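Local coordinates for protein tryptophanyl-tRNA synthetase (Mycoplasma pneumoniae, PDB 2YY5) that attaches tryptophan to its cognate tRNA at the expense of ATP, working as a homodimeric class I aminoacyl-tRNA synthetase, at residues L216-P219 / K220-V224; A277-S280 / T281-Y284; L298-N301 / I302-R306. The protein carries 1 engineered substitution. One frame throughout, in Å; residues are numbered along the deposited sequence.

Interaction 1: L216-P219 / K220-V224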
ATOM      1  N   LEU B 216     -21.342  21.099  -8.509  1.00 19.77           N
ATOM      2  CA  LEU B 216     -20.653  22.340  -8.828  1.00 25.88           C
ATOM      3  C   LEU B 216     -20.739  22.688 -10.317  1.00 26.45           C
ATOM      4  O   LEU B 216     -20.602  23.846 -10.696  1.00 28.25           O
ATOM      5  CB  LEU B 216     -19.194  22.253  -8.357  1.00 22.10           C
ATOM      6  CG  LEU B 216     -18.947  22.812  -6.946  1.00 24.14           C
ATOM      7  CD1 LEU B 216     -20.087  22.445  -6.017  1.00 14.71           C
ATOM      8  CD2 LEU B 216     -17.629  22.300  -6.411  1.00 12.13           C
ATOM      9  N   ASP B 217     -20.983  21.685 -11.157  1.00 28.29           N
ATOM     10  CA  ASP B 217     -21.103  21.915 -12.591  1.00 27.87           C
ATOM     11  C   ASP B 217     -22.555  21.765 -13.052  1.00 25.98           C
ATOM     12  O   ASP B 217     -22.828  21.372 -14.187  1.00 25.88           O
ATOM     13  CB  ASP B 217     -20.211  20.948 -13.375  1.00 25.28           C
ATOM     14  CG  ASP B 217     -20.624  19.499 -13.209  1.00 31.07           C
ATOM     15  OD1 ASP B 217     -21.819  19.235 -12.966  1.00 33.81           O
ATOM     16  OD2 ASP B 217     -19.748  18.617 -13.343  1.00 42.32           O
ATOM     17  N   ASP B 218     -23.486  22.066 -12.162  1.00 22.00           N
ATOM     18  CA  ASP B 218     -24.895  21.974 -12.501  1.00 23.41           C
ATOM     19  C   ASP B 218     -25.306  23.302 -13.142  1.00 21.41           C
ATOM     20  O   ASP B 218     -24.959  24.366 -12.631  1.00 20.68           O
ATOM     21  CB  ASP B 218     -25.720  21.742 -11.232  1.00 21.49           C
ATOM     22  CG  ASP B 218     -26.237  20.323 -11.111  1.00 18.15           C
ATOM     23  OD1 ASP B 218     -26.800  19.999 -10.045  1.00 16.60           O
ATOM     24  OD2 ASP B 218     -26.100  19.531 -12.071  1.00 20.82           O
ATOM     25  N   PRO B 219     -26.016  23.259 -14.285  1.00 20.05           N
ATOM     26  CA  PRO B 219     -26.430  24.524 -14.908  1.00 18.76           C
ATOM     27  C   PRO B 219     -27.520  25.207 -14.081  1.00 21.09           C
ATOM     28  O   PRO B 219     -28.207  24.555 -13.295  1.00 24.26           O
ATOM     29  CB  PRO B 219     -26.906  24.092 -16.300  1.00 21.38           C
ATOM     30  CG  PRO B 219     -27.298  22.648 -16.117  1.00 22.60           C
ATOM     31  CD  PRO B 219     -26.235  22.121 -15.196  1.00 17.79           C
ATOM     32  N   LYS B 220     -27.678  26.519 -14.243  1.00 25.06           N
ATOM     33  CA  LYS B 220     -28.681  27.254 -13.476  1.00 22.92           C
ATOM     34  C   LYS B 220     -30.084  26.649 -13.487  1.00 25.82           C
ATOM     35  O   LYS B 220     -30.728  26.560 -12.435  1.00 25.55           O
ATOM     36  CB  LYS B 220     -28.752  28.718 -13.928  1.00 22.37           C
ATOM     37  CG  LYS B 220     -28.906  28.960 -15.440  1.00 36.45           C
ATOM     38  CD  LYS B 220     -28.813  30.469 -15.770  1.00 38.55           C
ATOM     39  CE  LYS B 220     -28.482  30.773 -17.243  1.00 38.08           C
ATOM     40  NZ  LYS B 220     -29.629  30.687 -18.191  1.00 33.32           N
ATOM     41  N   GLU B 221     -30.560  26.221 -14.652  1.00 20.26           N
ATOM     42  CA  GLU B 221     -31.903  25.662 -14.720  1.00 28.32           C
ATOM     43  C   GLU B 221     -32.052  24.416 -13.871  1.00 28.69           C
ATOM     44  O   GLU B 221     -33.120  24.161 -13.310  1.00 35.90           O
ATOM     45  CB  GLU B 221     -32.300  25.357 -16.161  1.00 25.60           C
ATOM     46  CG  GLU B 221     -32.390  26.584 -17.031  1.00 29.45           C
ATOM     47  CD  GLU B 221     -31.085  26.905 -17.726  1.00 32.67           C
ATOM     48  OE1 GLU B 221     -31.032  27.939 -18.423  1.00 31.55           O
ATOM     49  OE2 GLU B 221     -30.118  26.123 -17.587  1.00 34.42           O
ATOM     50  N   VAL B 222     -30.981  23.640 -13.767  1.00 27.06           N
ATOM     51  CA  VAL B 222     -31.027  22.431 -12.961  1.00 24.86           C
ATOM     52  C   VAL B 222     -31.012  22.818 -11.479  1.00 23.30           C
ATOM     53  O   VAL B 222     -31.767  22.266 -10.681  1.00 25.07           O
ATOM     54  CB  VAL B 222     -29.850  21.491 -13.309  1.00 23.73           C
ATOM     55  CG1 VAL B 222     -29.880  20.256 -12.421  1.00 24.04           C
ATOM     56  CG2 VAL B 222     -29.942  21.084 -14.782  1.00 17.42           C
ATOM     57  N   VAL B 223     -30.169  23.784 -11.121  1.00 21.46           N
ATOM     58  CA  VAL B 223     -30.095  24.262  -9.741  1.00 26.22           C
ATOM     59  C   VAL B 223     -31.469  24.784  -9.304  1.00 26.30           C
ATOM     60  O   VAL B 223     -31.911  24.537  -8.172  1.00 20.28           O
ATOM     61  CB  VAL B 223     -29.062  25.407  -9.596  1.00 30.12           C
ATOM     62  CG1 VAL B 223     -29.118  25.981  -8.193  1.00 24.06           C
ATOM     63  CG2 VAL B 223     -27.659  24.891  -9.903  1.00 26.58           C
ATOM     64  N   VAL B 224     -32.138  25.502 -10.208  1.00 24.23           N
ATOM     65  CA  VAL B 224     -33.468  26.047  -9.942  1.00 19.49           C
ATOM     66  C   VAL B 224     -34.475  24.944  -9.625  1.00 23.00           C
ATOM     67  O   VAL B 224     -35.186  25.017  -8.617  1.00 19.77           O
ATOM     68  CB  VAL B 224     -34.002  26.860 -11.146  1.00 18.02           C
ATOM     69  CG1 VAL B 224     -35.488  27.143 -10.975  1.00  2.03           C
ATOM     70  CG2 VAL B 224     -33.256  28.172 -11.256  1.00 18.31           C
TER

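Interaction 2: A277-S280 / T281-Y284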
ATOM      1  N   ALA B 277     -35.362  36.446  11.468  1.00 32.50           N
ATOM      2  CA  ALA B 277     -36.217  37.631  11.553  1.00 31.82           C
ATOM      3  C   ALA B 277     -36.738  38.007  10.163  1.00 31.61           C
ATOM      4  O   ALA B 277     -37.890  38.403  10.006  1.00 37.68           O
ATOM      5  CB  ALA B 277     -35.445  38.801  12.164  1.00 26.68           C
ATOM      6  N   TYR B 278     -35.887  37.875   9.156  1.00 30.30           N
ATOM      7  CA  TYR B 278     -36.274  38.194   7.792  1.00 32.41           C
ATOM      8  C   TYR B 278     -37.356  37.243   7.271  1.00 34.88           C
ATOM      9  O   TYR B 278     -38.367  37.672   6.708  1.00 28.98           O
ATOM     10  CB  TYR B 278     -35.054  38.118   6.867  1.00 34.34           C
ATOM     11  CG  TYR B 278     -35.399  38.394   5.423  1.00 34.85           C
ATOM     12  CD1 TYR B 278     -35.479  39.700   4.944  1.00 38.01           C
ATOM     13  CD2 TYR B 278     -35.716  37.353   4.552  1.00 34.76           C
ATOM     14  CE1 TYR B 278     -35.872  39.963   3.634  1.00 37.23           C
ATOM     15  CE2 TYR B 278     -36.111  37.608   3.246  1.00 39.38           C
ATOM     16  CZ  TYR B 278     -36.187  38.914   2.792  1.00 37.03           C
ATOM     17  OH  TYR B 278     -36.590  39.166   1.498  1.00 44.29           O
ATOM     18  N   PHE B 279     -37.137  35.947   7.446  1.00 36.44           N
ATOM     19  CA  PHE B 279     -38.093  34.955   6.969  1.00 40.06           C
ATOM     20  C   PHE B 279     -39.266  34.786   7.915  1.00 38.55           C
ATOM     21  O   PHE B 279     -40.160  33.961   7.691  1.00 35.33           O
ATOM     22  CB  PHE B 279     -37.375  33.627   6.745  1.00 39.75           C
ATOM     23  CG  PHE B 279     -36.476  33.643   5.552  1.00 40.34           C
ATOM     24  CD1 PHE B 279     -37.016  33.624   4.269  1.00 38.15           C
ATOM     25  CD2 PHE B 279     -35.096  33.751   5.702  1.00 36.73           C
ATOM     26  CE1 PHE B 279     -36.197  33.716   3.150  1.00 43.53           C
ATOM     27  CE2 PHE B 279     -34.268  33.844   4.589  1.00 39.17           C
ATOM     28  CZ  PHE B 279     -34.819  33.828   3.311  1.00 45.24           C
ATOM     29  N   SER B 280     -39.255  35.595   8.965  1.00 35.08           N
ATOM     30  CA  SER B 280     -40.297  35.579   9.975  1.00 37.96           C
ATOM     31  C   SER B 280     -41.702  35.666   9.370  1.00 40.11           C
ATOM     32  O   SER B 280     -42.617  34.967   9.811  1.00 39.69           O
ATOM     33  CB  SER B 280     -40.080  36.742  10.942  1.00 30.58           C
ATOM     34  OG  SER B 280     -40.656  36.469  12.201  1.00 34.48           O
ATOM     35  N   THR B 281     -41.866  36.515   8.358  1.00 38.45           N
ATOM     36  CA  THR B 281     -43.166  36.702   7.717  1.00 39.63           C
ATOM     37  C   THR B 281     -43.235  36.157   6.294  1.00 39.80           C
ATOM     38  O   THR B 281     -44.114  36.548   5.524  1.00 40.60           O
ATOM     39  CB  THR B 281     -43.537  38.200   7.641  1.00 41.15           C
ATOM     40  OG1 THR B 281     -42.677  38.860   6.700  1.00 37.13           O
ATOM     41  CG2 THR B 281     -43.386  38.856   9.005  1.00 40.20           C
ATOM     42  N   LYS B 282     -42.329  35.253   5.942  1.00 39.05           N
ATOM     43  CA  LYS B 282     -42.310  34.714   4.585  1.00 36.92           C
ATOM     44  C   LYS B 282     -42.507  33.205   4.494  1.00 37.07           C
ATOM     45  O   LYS B 282     -42.389  32.488   5.489  1.00 38.31           O
ATOM     46  CB  LYS B 282     -41.005  35.134   3.905  1.00 36.98           C
ATOM     47  CG  LYS B 282     -40.816  36.642   3.929  1.00 36.81           C
ATOM     48  CD  LYS B 282     -39.480  37.074   3.387  1.00 40.49           C
ATOM     49  CE  LYS B 282     -39.348  38.589   3.455  1.00 39.59           C
ATOM     50  NZ  LYS B 282     -40.361  39.275   2.617  1.00 33.29           N
ATOM     51  N   SER B 283     -42.808  32.733   3.287  1.00 34.75           N
ATOM     52  CA  SER B 283     -43.055  31.314   3.038  1.00 31.56           C
ATOM     53  C   SER B 283     -41.793  30.524   2.737  1.00 34.35           C
ATOM     54  O   SER B 283     -40.731  31.097   2.484  1.00 35.11           O
ATOM     55  CB  SER B 283     -44.002  31.153   1.858  1.00 29.91           C
ATOM     56  OG  SER B 283     -43.359  31.547   0.660  1.00 21.22           O
ATOM     57  N   TYR B 284     -41.921  29.200   2.767  1.00 34.89           N
ATOM     58  CA  TYR B 284     -40.800  28.316   2.468  1.00 31.38           C
ATOM     59  C   TYR B 284     -40.363  28.577   1.027  1.00 32.86           C
ATOM     60  O   TYR B 284     -39.192  28.426   0.675  1.00 28.04           O
ATOM     61  CB  TYR B 284     -41.216  26.850   2.618  1.00 26.42           C
ATOM     62  CG  TYR B 284     -41.302  26.343   4.046  1.00 25.43           C
ATOM     63  CD1 TYR B 284     -41.651  25.017   4.308  1.00 24.04           C
ATOM     64  CD2 TYR B 284     -40.994  27.168   5.130  1.00 23.50           C
ATOM     65  CE1 TYR B 284     -41.684  24.521   5.606  1.00 24.68           C
ATOM     66  CE2 TYR B 284     -41.023  26.682   6.433  1.00 21.31           C
ATOM     67  CZ  TYR B 284     -41.366  25.353   6.663  1.00 28.10           C
ATOM     68  OH  TYR B 284     -41.369  24.848   7.947  1.00 23.86           O
TER

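Interaction 3: L298-N301 / I302-R306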
ATOM      1  N   LEU B 298     -23.180  31.828  -7.057  1.00 20.86           N
ATOM      2  CA  LEU B 298     -21.917  31.179  -6.731  1.00 21.98           C
ATOM      3  C   LEU B 298     -21.476  30.231  -7.855  1.00 27.26           C
ATOM      4  O   LEU B 298     -20.364  30.352  -8.378  1.00 24.33           O
ATOM      5  CB  LEU B 298     -22.052  30.421  -5.403  1.00 23.03           C
ATOM      6  CG  LEU B 298     -20.846  29.794  -4.675  1.00 24.46           C
ATOM      7  CD1 LEU B 298     -20.262  28.707  -5.525  1.00 24.11           C
ATOM      8  CD2 LEU B 298     -19.793  30.840  -4.342  1.00 12.55           C
ATOM      9  N   LEU B 299     -22.342  29.299  -8.240  1.00 26.20           N
ATOM     10  CA  LEU B 299     -21.985  28.353  -9.292  1.00 29.66           C
ATOM     11  C   LEU B 299     -21.560  29.038 -10.591  1.00 33.93           C
ATOM     12  O   LEU B 299     -20.519  28.702 -11.165  1.00 33.98           O
ATOM     13  CB  LEU B 299     -23.145  27.383  -9.542  1.00 26.21           C
ATOM     14  CG  LEU B 299     -23.210  26.157  -8.618  1.00 25.41           C
ATOM     15  CD1 LEU B 299     -22.659  26.480  -7.255  1.00 24.79           C
ATOM     16  CD2 LEU B 299     -24.637  25.693  -8.493  1.00 27.65           C
ATOM     17  N   VAL B 300     -22.356  30.005 -11.045  1.00 33.88           N
ATOM     18  CA  VAL B 300     -22.049  30.732 -12.274  1.00 30.04           C
ATOM     19  C   VAL B 300     -20.683  31.408 -12.169  1.00 26.51           C
ATOM     20  O   VAL B 300     -19.951  31.482 -13.147  1.00 26.07           O
ATOM     21  CB  VAL B 300     -23.158  31.775 -12.586  1.00 25.19           C
ATOM     22  CG1 VAL B 300     -22.727  32.715 -13.705  1.00 15.07           C
ATOM     23  CG2 VAL B 300     -24.428  31.051 -12.993  1.00 20.37           C
ATOM     24  N   ASN B 301     -20.335  31.873 -10.974  1.00 30.35           N
ATOM     25  CA  ASN B 301     -19.046  32.527 -10.751  1.00 34.13           C
ATOM     26  C   ASN B 301     -17.885  31.536 -10.596  1.00 36.58           C
ATOM     27  O   ASN B 301     -16.721  31.905 -10.747  1.00 38.72           O
ATOM     28  CB  ASN B 301     -19.123  33.440  -9.525  1.00 35.03           C
ATOM     29  CG  ASN B 301     -17.773  34.015  -9.140  1.00 38.61           C
ATOM     30  OD1 ASN B 301     -17.000  33.384  -8.417  1.00 42.71           O
ATOM     31  ND2 ASN B 301     -17.476  35.214  -9.634  1.00 38.43           N
ATOM     32  N   ILE B 302     -18.196  30.282 -10.282  1.00 36.88           N
ATOM     33  CA  ILE B 302     -17.149  29.274 -10.154  1.00 33.74           C
ATOM     34  C   ILE B 302     -16.935  28.735 -11.563  1.00 36.53           C
ATOM     35  O   ILE B 302     -15.815  28.707 -12.076  1.00 38.64           O
ATOM     36  CB  ILE B 302     -17.565  28.078  -9.252  1.00 32.88           C
ATOM     37  CG1 ILE B 302     -17.948  28.551  -7.847  1.00 29.09           C
ATOM     38  CG2 ILE B 302     -16.422  27.068  -9.191  1.00 30.25           C
ATOM     39  CD1 ILE B 302     -16.848  29.282  -7.116  1.00 45.30           C
ATOM     40  N   GLN B 303     -18.032  28.309 -12.181  1.00 37.43           N
ATOM     41  CA  GLN B 303     -18.001  27.768 -13.530  1.00 37.00           C
ATOM     42  C   GLN B 303     -17.375  28.795 -14.466  1.00 36.89           C
ATOM     43  O   GLN B 303     -16.698  28.448 -15.425  1.00 36.95           O
ATOM     44  CB  GLN B 303     -19.430  27.408 -13.962  1.00 34.49           C
ATOM     45  CG  GLN B 303     -20.023  26.235 -13.159  1.00 44.15           C
ATOM     46  CD  GLN B 303     -21.530  26.056 -13.335  1.00 49.91           C
ATOM     47  OE1 GLN B 303     -22.048  26.096 -14.451  1.00 60.21           O
ATOM     48  NE2 GLN B 303     -22.235  25.844 -12.228  1.00 50.46           N
ATOM     49  N   ARG B 304     -17.591  30.066 -14.149  1.00 41.29           N
ATOM     50  CA  ARG B 304     -17.063  31.178 -14.930  1.00 40.78           C
ATOM     51  C   ARG B 304     -15.543  31.156 -14.866  1.00 38.71           C
ATOM     52  O   ARG B 304     -14.865  30.972 -15.869  1.00 41.19           O
ATOM     53  CB  ARG B 304     -17.574  32.505 -14.348  1.00 47.63           C
ATOM     54  CG  ARG B 304     -17.401  33.730 -15.240  1.00 52.57           C
ATOM     55  CD  ARG B 304     -16.978  34.971 -14.438  1.00 61.00           C
ATOM     56  NE  ARG B 304     -17.817  35.260 -13.269  1.00 66.14           N
ATOM     57  CZ  ARG B 304     -19.096  35.633 -13.316  1.00 69.42           C
ATOM     58  NH1 ARG B 304     -19.762  35.870 -12.188  1.00 62.04           N
ATOM     59  NH2 ARG B 304     -19.716  35.772 -14.481  1.00 69.03           N
ATOM     60  N   LYS B 305     -15.014  31.348 -13.665  1.00 38.63           N
ATOM     61  CA  LYS B 305     -13.577  31.375 -13.448  1.00 36.78           C
ATOM     62  C   LYS B 305     -12.913  30.042 -13.773  1.00 41.78           C
ATOM     63  O   LYS B 305     -11.794  29.994 -14.290  1.00 44.74           O
ATOM     64  CB  LYS B 305     -13.287  31.753 -11.994  1.00 32.66           C
ATOM     65  CG  LYS B 305     -13.615  33.194 -11.636  1.00 28.17           C
ATOM     66  CD  LYS B 305     -13.347  33.472 -10.158  1.00 37.73           C
ATOM     67  CE  LYS B 305     -13.175  34.963  -9.881  1.00 50.28           C
ATOM     68  NZ  LYS B 305     -14.343  35.794 -10.313  1.00 54.64           N
ATOM     69  N   ARG B 306     -13.610  28.960 -13.459  1.00 47.13           N
ATOM     70  CA  ARG B 306     -13.101  27.618 -13.697  1.00 48.38           C
ATOM     71  C   ARG B 306     -12.769  27.423 -15.167  1.00 52.06           C
ATOM     72  O   ARG B 306     -11.887  26.637 -15.522  1.00 54.72           O
ATOM     73  CB  ARG B 306     -14.143  26.594 -13.243  1.00 41.46           C
ATOM     74  CG  ARG B 306     -13.751  25.158 -13.442  1.00 40.12           C
ATOM     75  CD  ARG B 306     -14.549  24.272 -12.514  1.00 40.71           C
ATOM     76  NE  ARG B 306     -14.583  22.887 -12.967  1.00 42.74           N
ATOM     77  CZ  ARG B 306     -15.076  22.502 -14.138  1.00 45.11           C
ATOM     78  NH1 ARG B 306     -15.075  21.219 -14.468  1.00 52.54           N
ATOM     79  NH2 ARG B 306     -15.564  23.398 -14.985  1.00 39.98           N
TER

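Interaction 1: L216-P219 / K220-V224
Pro219 sits at the N-cap of helix 220-228 and meets its first turn, together with Asp218 just before it. Lys220, the first helical residue, turns its side chain away from the loop. Its chain bends at chi4 and brings NZ to Glu221 OE1, 3.1 Å away, in a salt bridge between sequence neighbours that reaches the oxygen from above the carboxylate plane. Glu221 is bent at chi2, which brings OE2 to 4.0 Å from Pro219 CB, at one corner of the proline ring. Val222 divides its methyls between the two loop residues. CG2, anti to the carbonyl carbon, packs on the proline ring with its nearest atom, CG, at 3.3 Å, while CG1 lies 3.9 Å from Asp218 OD2. That carboxylate is buried and has stronger partners than a methyl: OD1 pairs with Lys226, one turn further along the helix, and with Tyr215 N. Val223 gives the sound backbone bond of the contact, its N to Pro219 O at 3.0 Å and 166°; the bond from Val222 N to the same oxygen is weak. Val223 CG2 also stands 3.9 Å from Asp218 CB and O. At this helix start the Pro219 carbonyl accepts the first sound helical bond and the valine methyls pack on the two loop residues, while Asp218, near the amino end of the helix and paired with Lys226, would probably be stabilised as a carboxylate.

Interaction 2: A277-S280 / T281-Y284
The Tyr278 ring carries Lys282 CE on one face, 3.2 Å above its plane and offset toward the rim, and has Phe279 CD2 at its edge. The Phe279 ring in turn receives Tyr278 CD2 over the centre of one face, 3.6 Å above the plane, with the two rings nearly perpendicular. Lys282 therefore rides on a tyrosine that is itself set edge-on against a phenylalanine. The lysine contact is CH-pi: CE lies 3.6 Å from the Tyr278 ring centroid, 28° off the normal, and Lys282 CD lies 3.4 Å from Tyr278 CE2. With Lys282 CG anti to the carbonyl carbon (chi1 -55°) and the chain straight as far as CE, the methylenes run obliquely across the ring; the bend at chi4 then leaves NZ 3.9 Å from Tyr278 OH. Lys282 CB also approaches the Phe279 ring obliquely, at 4.3 Å from CD1. Phe279 is buried, against Leu255 of helix 246-259 and Ile238. In the backbone, Lys282 N donates to Phe279 O at 3.1 Å and 167°. Ser280 and Thr281, the two central residues of the turn this bond closes, have type I backbone angles. Ser283, N-cap of helix 284-308, follows, its N held by Asp286 OD1 much as in a capping box: a type I turn linking two consecutive helices at the protein surface.

Interaction 3: L298-N301 / I302-R306
Leu299 O is gripped by two backbone donors. Gln303 N approaches it at 2.7 Å, with an N-H...O angle of 167° and the donor nearly in line with the carbonyl bond; Ile302 N reaches the same oxygen at 2.9 Å from above the carbonyl plane. Ile302 N is shared in turn, since it also points weakly to Leu298 O. The Gln303 side chain follows its backbone back toward Leu299: CG, anti to the carbonyl carbon, starts an extended chain that lays NE2 3.2 Å from Leu299 CB. There the amide hydrogen-bonds to Asp218 O, so the methylene lies beside a group whose polar end is used elsewhere. All of this falls within one stretch of helix 284-308, whose i to i+4 spacing sets Leu298 beside Ile302 and Leu299 beside Gln303 on successive turns. The first of these pairs is apolar and buried: Leu298 CD1 meets Ile302 CG1 at 3.3 Å, the two side chains crossing obliquely, and Ile302 continues onto Val71 of helix 54-71. Arg304 bends at chi2 and chi3 and lies back along the preceding turn, with one guanidinium face over Asn301 N and NH1 3.7 Å from Asn301 CB. The amide and guanidinium planes stand 74° apart. Lys305 runs back past Asn301, its CG 3.5 Å from Asn301 O, which also accepts a long, weak bond from Lys305 N. Lys305 also packs on Ala70 of helix 54-71, while Asn301 touches the loop at Val263.

Interactions 1 and 3 are partly buried neighbours, their centres about 11 Å apart, whereas interaction 2 is a surface contact whose centre lies about 25 Å from that of interaction 1 and about 29 Å from that of interaction 3. Val223 CG2 packs on Leu299 CD2 at 3.4 Å, so the start of helix 220-228 leans on helix 284-308. Interaction 2 lies where helix 284-308 begins and interaction 3 near its end. Their chemistry changes accordingly: a proline N-cap with valine methyls and a buried carboxylate in 216-224, a lysine over an aromatic ring at an exposed turn in 277-284, and repeated helical bonds with leucine-isoleucine packing on one side and folded-back basic chains elsewhere in 298-306.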